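Local coordinates for protein salt-tolerant glutaminase (PDB 3AGD) that probably hydrolyses L-glutamine to L-glutamate and ammonium, as a member of the glutaminase family that tolerates high salt, at residues Gly314-Arg322 with Gly384-Ala395; Asp84-Glu94 with Ser105-Gly116. All blocks are in the same frame, centred on the assembly; numbering follows the deposited sequence.

Interaction 1 of 2, residues Gly314-Arg322 with Gly384-Ala395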
loop_
_atom_site.group_PDB
_atom_site.type_symbol
_atom_site.label_atom_id
_atom_site.label_comp_id
_atom_site.label_asym_id
_atom_site.label_seq_id
_atom_site.Cartn_x
_atom_site.Cartn_y
_atom_site.Cartn_z
ATOM N N GLY A 314 -13.996 -9.246 -2.026
ATOM C CA GLY A 314 -15.190 -10.070 -2.077
ATOM C C GLY A 314 -15.350 -11.030 -0.916
ATOM O O GLY A 314 -16.443 -11.540 -0.685
ATOM N N THR A 315 -14.273 -11.283 -0.181
ATOM C CA THR A 315 -14.340 -12.193 0.953
ATOM C C THR A 315 -15.170 -11.575 2.081
ATOM O O THR A 315 -15.534 -12.248 3.047
ATOM C CB THR A 315 -12.922 -12.564 1.441
ATOM O OG1 THR A 315 -12.278 -13.353 0.430
ATOM C CG2 THR A 315 -12.975 -13.372 2.739
ATOM N N ALA A 316 -15.480 -10.289 1.943
ATOM C CA ALA A 316 -16.305 -9.603 2.925
ATOM C C ALA A 316 -17.653 -10.329 2.948
ATOM O O ALA A 316 -18.392 -10.274 3.931
ATOM C CB ALA A 316 -16.486 -8.139 2.530
ATOM N N VAL A 317 -17.975 -11.005 1.849
ATOM C CA VAL A 317 -19.212 -11.771 1.779
ATOM C C VAL A 317 -18.847 -13.212 2.122
ATOM O O VAL A 317 -18.225 -13.909 1.318
ATOM C CB VAL A 317 -19.843 -11.722 0.366
ATOM C CG1 VAL A 317 -21.077 -12.610 0.318
ATOM C CG2 VAL A 317 -20.225 -10.284 0.010
ATOM N N ARG A 318 -19.219 -13.647 3.324
ATOM C CA ARG A 318 -18.926 -15.004 3.787
ATOM C C ARG A 318 -19.728 -16.024 2.970
ATOM O O ARG A 318 -19.215 -17.079 2.603
ATOM C CB ARG A 318 -19.258 -15.122 5.281
ATOM C CG ARG A 318 -18.823 -16.415 5.955
ATOM C CD ARG A 318 -19.169 -16.371 7.446
ATOM N NE ARG A 318 -18.844 -17.604 8.162
ATOM C CZ ARG A 318 -17.623 -17.953 8.567
ATOM N NH1 ARG A 318 -16.579 -17.165 8.334
ATOM N NH2 ARG A 318 -17.447 -19.096 9.219
ATOM N N PHE A 319 -20.992 -15.705 2.703
ATOM C CA PHE A 319 -21.864 -16.560 1.901
ATOM C C PHE A 319 -23.232 -15.919 1.680
ATOM O O PHE A 319 -23.615 -14.981 2.382
ATOM C CB PHE A 319 -22.039 -17.954 2.537
ATOM C CG PHE A 319 -22.855 -17.969 3.813
ATOM C CD1 PHE A 319 -22.267 -18.328 5.021
ATOM C CD2 PHE A 319 -24.220 -17.678 3.796
ATOM C CE1 PHE A 319 -23.025 -18.404 6.196
ATOM C CE2 PHE A 319 -24.988 -17.748 4.964
ATOM C CZ PHE A 319 -24.389 -18.113 6.165
ATOM N N VAL A 320 -23.948 -16.426 0.682
ATOM C CA VAL A 320 -25.287 -15.952 0.354
ATOM C C VAL A 320 -26.089 -17.202 0.030
ATOM O O VAL A 320 -25.842 -17.859 -0.979
ATOM C CB VAL A 320 -25.290 -15.034 -0.883
ATOM C CG1 VAL A 320 -26.669 -14.403 -1.054
ATOM C CG2 VAL A 320 -24.223 -13.963 -0.740
ATOM N N GLU A 321 -27.035 -17.540 0.896
ATOM C CA GLU A 321 -27.844 -18.731 0.691
ATOM C C GLU A 321 -29.311 -18.350 0.588
ATOM O O GLU A 321 -29.702 -17.260 1.000
ATOM C CB GLU A 321 -27.601 -19.711 1.841
ATOM C CG GLU A 321 -26.114 -19.889 2.119
ATOM C CD GLU A 321 -25.804 -20.967 3.136
ATOM O OE1 GLU A 321 -26.509 -21.054 4.163
ATOM O OE2 GLU A 321 -24.835 -21.720 2.908
ATOM N N ARG A 322 -30.126 -19.238 0.036
ATOM C CA ARG A 322 -31.537 -18.924 -0.121
ATOM C C ARG A 322 -32.497 -19.997 0.350
ATOM O O ARG A 322 -32.260 -21.184 0.144
ATOM C CB ARG A 322 -31.837 -18.618 -1.588
ATOM C CG ARG A 322 -33.291 -18.257 -1.833
ATOM C CD ARG A 322 -33.509 -17.669 -3.213
ATOM N NE ARG A 322 -34.904 -17.294 -3.412
ATOM C CZ ARG A 322 -35.369 -16.660 -4.483
ATOM N NH1 ARG A 322 -36.661 -16.367 -4.566
ATOM N NH2 ARG A 322 -34.544 -16.311 -5.464
ATOM N N GLY A 384 -11.094 -12.890 -6.792
ATOM C CA GLY A 384 -11.081 -12.688 -5.355
ATOM C C GLY A 384 -12.444 -12.618 -4.691
ATOM O O GLY A 384 -12.571 -12.961 -3.524
ATOM N N GLY A 385 -13.454 -12.185 -5.439
ATOM C CA GLY A 385 -14.815 -12.043 -4.933
ATOM C C GLY A 385 -15.423 -12.923 -3.841
ATOM O O GLY A 385 -16.622 -12.808 -3.578
ATOM N N GLY A 386 -14.644 -13.795 -3.208
ATOM C CA GLY A 386 -15.188 -14.634 -2.151
ATOM C C GLY A 386 -16.517 -15.283 -2.503
ATOM O O GLY A 386 -16.600 -16.063 -3.452
ATOM N N ALA A 387 -17.566 -14.961 -1.749
ATOM C CA ALA A 387 -18.882 -15.545 -2.010
ATOM C C ALA A 387 -19.882 -14.559 -2.616
ATOM O O ALA A 387 -21.087 -14.821 -2.637
ATOM C CB ALA A 387 -19.450 -16.141 -0.725
ATOM N N VAL A 388 -19.382 -13.430 -3.108
ATOM C CA VAL A 388 -20.245 -12.420 -3.722
ATOM C C VAL A 388 -21.093 -13.046 -4.824
ATOM O O VAL A 388 -22.273 -12.719 -4.989
ATOM C CB VAL A 388 -19.415 -11.273 -4.358
ATOM C CG1 VAL A 388 -20.335 -10.324 -5.127
ATOM C CG2 VAL A 388 -18.656 -10.515 -3.284
ATOM N N HIS A 389 -20.477 -13.957 -5.572
ATOM C CA HIS A 389 -21.140 -14.621 -6.683
ATOM C C HIS A 389 -22.340 -15.459 -6.269
ATOM O O HIS A 389 -23.206 -15.749 -7.096
ATOM C CB HIS A 389 -20.142 -15.503 -7.443
ATOM C CG HIS A 389 -19.671 -16.696 -6.668
ATOM N ND1 HIS A 389 -18.766 -16.604 -5.632
ATOM C CD2 HIS A 389 -19.981 -18.010 -6.781
ATOM C CE1 HIS A 389 -18.538 -17.809 -5.141
ATOM N NE2 HIS A 389 -19.263 -18.680 -5.819
ATOM N N GLU A 390 -22.399 -15.854 -5.002
ATOM C CA GLU A 390 -23.517 -16.668 -4.541
ATOM C C GLU A 390 -24.834 -15.887 -4.593
ATOM O O GLU A 390 -25.914 -16.482 -4.590
ATOM C CB GLU A 390 -23.254 -17.193 -3.123
ATOM C CG GLU A 390 -21.921 -17.925 -2.975
ATOM C CD GLU A 390 -21.795 -18.683 -1.659
ATOM O OE1 GLU A 390 -22.363 -18.226 -0.647
ATOM O OE2 GLU A 390 -21.112 -19.731 -1.634
ATOM N N ALA A 391 -24.748 -14.560 -4.652
ATOM C CA ALA A 391 -25.950 -13.728 -4.720
ATOM C C ALA A 391 -26.622 -13.932 -6.072
ATOM O O ALA A 391 -27.838 -14.098 -6.155
ATOM C CB ALA A 391 -25.598 -12.257 -4.532
ATOM N N ALA A 392 -25.820 -13.921 -7.131
ATOM C CA ALA A 392 -26.342 -14.117 -8.474
ATOM C C ALA A 392 -26.970 -15.504 -8.561
ATOM O O ALA A 392 -28.020 -15.685 -9.176
ATOM C CB ALA A 392 -25.221 -13.976 -9.500
ATOM N N ALA A 393 -26.318 -16.478 -7.932
ATOM C CA ALA A 393 -26.802 -17.852 -7.927
ATOM C C ALA A 393 -28.111 -17.944 -7.155
ATOM O O ALA A 393 -28.976 -18.757 -7.484
ATOM C CB ALA A 393 -25.758 -18.773 -7.301
ATOM N N ALA A 394 -28.248 -17.108 -6.126
ATOM C CA ALA A 394 -29.456 -17.079 -5.301
ATOM C C ALA A 394 -30.626 -16.501 -6.098
ATOM O O ALA A 394 -31.765 -16.942 -5.956
ATOM C CB ALA A 394 -29.218 -16.244 -4.043
ATOM N N ALA A 395 -30.336 -15.515 -6.938
ATOM C CA ALA A 395 -31.362 -14.881 -7.757
ATOM C C ALA A 395 -31.728 -15.775 -8.937
ATOM O O ALA A 395 -32.861 -15.749 -9.417
ATOM C CB ALA A 395 -30.865 -13.529 -8.259
HETATM O O HOH W 1 -26.272 -18.748 -3.460
HETATM O O HOH W 2 -23.014 -20.872 0.308
HETATM O O HOH W 3 -35.328 -14.489 -7.453
#

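Interaction 2 of 2, residues Asp84-Glu94 with Ser105-Gly116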
loop_
_atom_site.group_PDB
_atom_site.type_symbol
_atom_site.label_atom_id
_atom_site.label_comp_id
_atom_site.label_asym_id
_atom_site.label_seq_id
_atom_site.Cartn_x
_atom_site.Cartn_y
_atom_site.Cartn_z
ATOM N N ASP A 84 1.747 21.002 9.722
ATOM C CA ASP A 84 2.109 21.192 8.322
ATOM C C ASP A 84 2.666 22.575 8.016
ATOM O O ASP A 84 3.353 22.757 7.015
ATOM C CB ASP A 84 0.920 20.881 7.412
ATOM C CG ASP A 84 0.587 19.402 7.388
ATOM O OD1 ASP A 84 1.351 18.612 7.985
ATOM O OD2 ASP A 84 -0.433 19.023 6.772
ATOM N N ARG A 85 2.381 23.548 8.878
ATOM C CA ARG A 85 2.903 24.894 8.684
ATOM C C ARG A 85 4.391 24.929 9.036
ATOM O O ARG A 85 5.120 25.798 8.562
ATOM C CB ARG A 85 2.164 25.909 9.570
ATOM C CG ARG A 85 0.872 26.473 8.992
ATOM C CD ARG A 85 0.427 27.727 9.762
ATOM N NE ARG A 85 -0.193 27.427 11.054
ATOM C CZ ARG A 85 -1.470 27.081 11.217
ATOM N NH1 ARG A 85 -2.280 26.991 10.166
ATOM N NH2 ARG A 85 -1.940 26.816 12.429
ATOM N N GLN A 86 4.840 23.980 9.858
ATOM C CA GLN A 86 6.240 23.939 10.290
ATOM C C GLN A 86 7.034 22.746 9.767
ATOM O O GLN A 86 8.265 22.737 9.830
ATOM C CB GLN A 86 6.321 23.928 11.823
ATOM C CG GLN A 86 5.596 25.062 12.537
ATOM C CD GLN A 86 6.211 26.431 12.280
ATOM O OE1 GLN A 86 5.843 27.411 12.922
ATOM N NE2 GLN A 86 7.145 26.503 11.339
ATOM N N VAL A 87 6.335 21.735 9.267
ATOM C CA VAL A 87 6.993 20.535 8.764
ATOM C C VAL A 87 6.414 20.158 7.403
ATOM O O VAL A 87 5.212 19.915 7.274
ATOM C CB VAL A 87 6.805 19.357 9.760
ATOM C CG1 VAL A 87 7.506 18.108 9.247
ATOM C CG2 VAL A 87 7.346 19.745 11.132
ATOM N N GLY A 88 7.274 20.111 6.392
ATOM C CA GLY A 88 6.822 19.775 5.052
ATOM C C GLY A 88 6.665 18.287 4.798
ATOM O O GLY A 88 6.881 17.464 5.689
ATOM N N LEU A 89 6.290 17.945 3.570
ATOM C CA LEU A 89 6.098 16.551 3.173
ATOM C C LEU A 89 7.010 16.249 1.997
ATOM O O LEU A 89 6.881 15.211 1.345
ATOM C CB LEU A 89 4.651 16.321 2.742
ATOM C CG LEU A 89 3.561 16.631 3.766
ATOM C CD1 LEU A 89 2.188 16.525 3.109
ATOM C CD2 LEU A 89 3.685 15.665 4.930
ATOM N N ASN A 90 7.923 17.174 1.721
ATOM C CA ASN A 90 8.845 17.022 0.611
ATOM C C ASN A 90 9.916 15.983 0.907
ATOM O O ASN A 90 10.682 16.120 1.856
ATOM C CB ASN A 90 9.512 18.363 0.295
ATOM C CG ASN A 90 10.417 18.291 -0.916
ATOM O OD1 ASN A 90 11.605 18.616 -0.841
ATOM N ND2 ASN A 90 9.863 17.865 -2.044
ATOM N N PRO A 91 9.978 14.917 0.099
ATOM C CA PRO A 91 10.998 13.894 0.340
ATOM C C PRO A 91 12.407 14.473 0.186
ATOM O O PRO A 91 12.673 15.268 -0.723
ATOM C CB PRO A 91 10.662 12.815 -0.692
ATOM C CG PRO A 91 9.920 13.556 -1.758
ATOM C CD PRO A 91 9.071 14.520 -0.991
ATOM N N SER A 92 13.307 14.081 1.079
ATOM C CA SER A 92 14.664 14.600 1.044
ATOM C C SER A 92 15.648 13.782 1.879
ATOM O O SER A 92 15.251 13.020 2.764
ATOM C CB SER A 92 14.648 16.053 1.542
ATOM O OG SER A 92 15.955 16.566 1.733
ATOM N N GLY A 93 16.933 13.949 1.578
ATOM C CA GLY A 93 17.984 13.269 2.315
ATOM C C GLY A 93 18.391 14.174 3.468
ATOM O O GLY A 93 17.859 15.277 3.595
ATOM N N GLU A 94 19.337 13.733 4.292
ATOM C CA GLU A 94 19.768 14.515 5.450
ATOM C C GLU A 94 20.552 15.791 5.119
ATOM O O GLU A 94 20.526 16.749 5.892
ATOM C CB GLU A 94 20.575 13.617 6.397
ATOM C CG GLU A 94 20.972 14.256 7.725
ATOM C CD GLU A 94 19.804 14.904 8.452
ATOM O OE1 GLU A 94 18.722 14.285 8.532
ATOM O OE2 GLU A 94 19.973 16.031 8.955
ATOM N N SER A 105 6.588 28.754 2.503
ATOM C CA SER A 105 6.115 28.132 3.733
ATOM C C SER A 105 7.107 28.203 4.896
ATOM O O SER A 105 6.703 28.198 6.059
ATOM C CB SER A 105 5.740 26.673 3.449
ATOM O OG SER A 105 6.786 25.999 2.767
ATOM N N HIS A 106 8.398 28.274 4.582
ATOM C CA HIS A 106 9.436 28.347 5.609
ATOM C C HIS A 106 9.359 27.145 6.539
ATOM O O HIS A 106 8.972 27.271 7.699
ATOM C CB HIS A 106 9.281 29.625 6.435
ATOM C CG HIS A 106 9.331 30.879 5.620
ATOM N ND1 HIS A 106 10.369 31.162 4.757
ATOM C CD2 HIS A 106 8.476 31.923 5.539
ATOM C CE1 HIS A 106 10.148 32.328 4.177
ATOM N NE2 HIS A 106 9.006 32.812 4.633
ATOM N N ARG A 107 9.730 25.979 6.030
ATOM C CA ARG A 107 9.682 24.768 6.834
ATOM C C ARG A 107 10.637 23.720 6.277
ATOM O O ARG A 107 10.834 23.637 5.061
ATOM C CB ARG A 107 8.257 24.212 6.836
ATOM C CG ARG A 107 7.807 23.718 5.463
ATOM C CD ARG A 107 6.300 23.536 5.367
ATOM N NE ARG A 107 5.915 23.166 4.009
ATOM C CZ ARG A 107 4.669 23.191 3.546
ATOM N NH1 ARG A 107 3.671 23.570 4.334
ATOM N NH2 ARG A 107 4.426 22.842 2.288
ATOM N N PRO A 108 11.263 22.921 7.161
ATOM C CA PRO A 108 12.186 21.882 6.696
ATOM C C PRO A 108 11.387 20.909 5.821
ATOM O O PRO A 108 10.163 20.831 5.942
ATOM C CB PRO A 108 12.688 21.254 7.998
ATOM C CG PRO A 108 11.559 21.490 8.959
ATOM C CD PRO A 108 11.143 22.902 8.629
ATOM N N ASP A 109 12.070 20.168 4.953
ATOM C CA ASP A 109 11.395 19.248 4.039
ATOM C C ASP A 109 10.455 18.186 4.613
ATOM O O ASP A 109 9.359 17.988 4.083
ATOM C CB ASP A 109 12.420 18.586 3.115
ATOM C CG ASP A 109 12.916 19.533 2.029
ATOM O OD1 ASP A 109 12.252 20.567 1.798
ATOM O OD2 ASP A 109 13.956 19.241 1.401
ATOM N N ASN A 110 10.861 17.486 5.667
ATOM C CA ASN A 110 9.980 16.471 6.243
ATOM C C ASN A 110 10.406 16.046 7.644
ATOM O O ASN A 110 11.486 16.405 8.107
ATOM C CB ASN A 110 9.894 15.241 5.330
ATOM C CG ASN A 110 11.235 14.571 5.134
ATOM O OD1 ASN A 110 11.880 14.732 4.099
ATOM N ND2 ASN A 110 11.669 13.821 6.138
ATOM N N ALA A 111 9.550 15.269 8.303
ATOM C CA ALA A 111 9.784 14.808 9.671
ATOM C C ALA A 111 10.869 13.752 9.869
ATOM O O ALA A 111 11.280 13.507 11.004
ATOM C CB ALA A 111 8.461 14.302 10.277
ATOM N N MET A 112 11.327 13.134 8.783
ATOM C CA MET A 112 12.352 12.091 8.853
ATOM C C MET A 112 13.784 12.618 8.937
ATOM O O MET A 112 14.678 11.922 9.422
ATOM C CB MET A 112 12.230 11.151 7.650
ATOM C CG MET A 112 10.917 10.378 7.597
ATOM S SD MET A 112 10.630 9.365 9.073
ATOM C CE MET A 112 9.442 10.354 9.960
ATOM N N ILE A 113 14.004 13.837 8.460
ATOM C CA ILE A 113 15.330 14.439 8.511
ATOM C C ILE A 113 15.444 15.226 9.814
ATOM O O ILE A 113 14.440 15.701 10.354
ATOM C CB ILE A 113 15.574 15.398 7.320
ATOM C CG1 ILE A 113 14.575 16.557 7.363
ATOM C CG2 ILE A 113 15.436 14.639 6.006
ATOM C CD1 ILE A 113 14.810 17.617 6.302
ATOM N N ASN A 114 16.665 15.361 10.313
ATOM C CA ASN A 114 16.913 16.066 11.563
ATOM C C ASN A 114 16.188 17.400 11.680
ATOM O O ASN A 114 15.440 17.617 12.628
ATOM C CB ASN A 114 18.418 16.264 11.750
ATOM C CG ASN A 114 19.133 14.967 12.074
ATOM O OD1 ASN A 114 18.623 13.879 11.792
ATOM N ND2 ASN A 114 20.319 15.072 12.663
ATOM N N ALA A 115 16.402 18.285 10.713
ATOM C CA ALA A 115 15.767 19.603 10.724
ATOM C C ALA A 115 14.257 19.505 10.945
ATOM O O ALA A 115 13.681 20.273 11.715
ATOM C CB ALA A 115 16.062 20.334 9.416
ATOM N N GLY A 116 13.614 18.564 10.266
ATOM C CA GLY A 116 12.182 18.406 10.445
ATOM C C GLY A 116 11.870 17.767 11.789
ATOM O O GLY A 116 10.821 18.027 12.385
HETATM O O HOH W 4 7.192 28.043 9.365
HETATM O O HOH W 5 4.224 27.528 6.100
HETATM O O HOH W 6 6.915 15.165 7.169
HETATM O O HOH W 7 18.263 17.866 8.426
#

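Interaction 1 of 2, residues Gly314-Arg322 with Gly384-Ala395
Val317 and Val320 of strand 317-322 pack on helix 389-395 and the turn before it. The strand and helix axes are 7.0 Å apart and run nearly parallel, at 3°. The tight, buried part holds Val317, Val320, Ala387 and Val388. Before it the backbones of Gly314, Gly385 and Gly386 meet closely, with Gly314 O 3.6 Å from Gly386 CA. Val317 CG2 touches Val388 CG2 at 3.7 Å, the two side chains crossing at about a right angle. Val320 sends CG1 to Ala391 CA (3.8 Å), because chi1 of -171° sets this methyl anti to the backbone N.

The watered side runs along Val320 O, Glu390 and Arg322. Glu390 reaches from the helix to the strand backbone. Its OE1 takes the N-H of Val320 at 2.7 Å, nearly straight at 161°. Water 1 joins Val320 O to Glu390 O. Arg322 is extended, and NH2 donates to Ala394 O at 2.9 Å, within the guanidinium plane. NE and NH1 hold Gly324 O and Gly402 O.

Here a strand with a classic beta bulge, Arg318 and Phe319 facing His330, packs on a helix of the STAS region. Glu390 OE2 forms a salt bridge with Arg413 of the second subunit, which probably favours its charged form.

Interaction 2 of 2, residues Asp84-Glu94 with Ser105-Gly116
Gly88 and Pro108 make the central backbone bond of this loop-to-loop contact. Gly88 N donates to Pro108 O at 3.0 Å. Beside it, Asn110 CA makes a C-H...O contact with Gly88 O.

Two side chains bind backbone. Arg107 lays its extended chain along Gln86 and Gly88, and NH1 makes a weak bond to Asp84 O at 2.8 Å. Glu94 bends at chi2 (51°), which turns its carboxylate back to the start of helix 114-123. There OE1 accepts from Asn114 N at 2.9 Å, straight at 168° and on the syn lone pair. OE2 pairs with Arg166 in a salt bridge.

Waters fill further links. Water 6 joins Gly88 O to Ala111 N. Water 7 donates to Glu94 OE2 and accepts from Ala115 N.

The apolar pair is Val87 CG1 with Ala111 CB, at 4.1 Å. Other methyls pack on backbone: Val87 CG1 on Ala111 N at 3.6 Å, and Ile113 CG2 on Gly93 O at 3.5 Å.

Asn114 contacts L-glutamate in a complex of this protein; no ligand is bound to this chain. Its amide bonds to Lys67 and Asn167. Lys67 may belong to an SxxK-type motif with Ser64, as in the beta-lactamase clan. Glu94 is probably second-shell: it holds the backbone of Asn114, and its negative charge would probably suit the helix N-terminus.

In the fold
The two contacts lie in different parts of the chain, on opposite sides of its centre. Their centres are 47 Å apart and their nearest atoms about 31 Å. Interaction 2 comes first and closes before interaction 1 opens. It belongs to the glutaminase region, where two loop segments lead into helix 114-123 at the L-glutamate site. Interaction 1 lies away from that site. It joins strand 317-323, at one side of the mixed sheet, to helix 389-395, which falls in the STAS range. They share no helix, strand or sheet. Both touch the second subunit, so each region takes part in the two-chain assembly of this model.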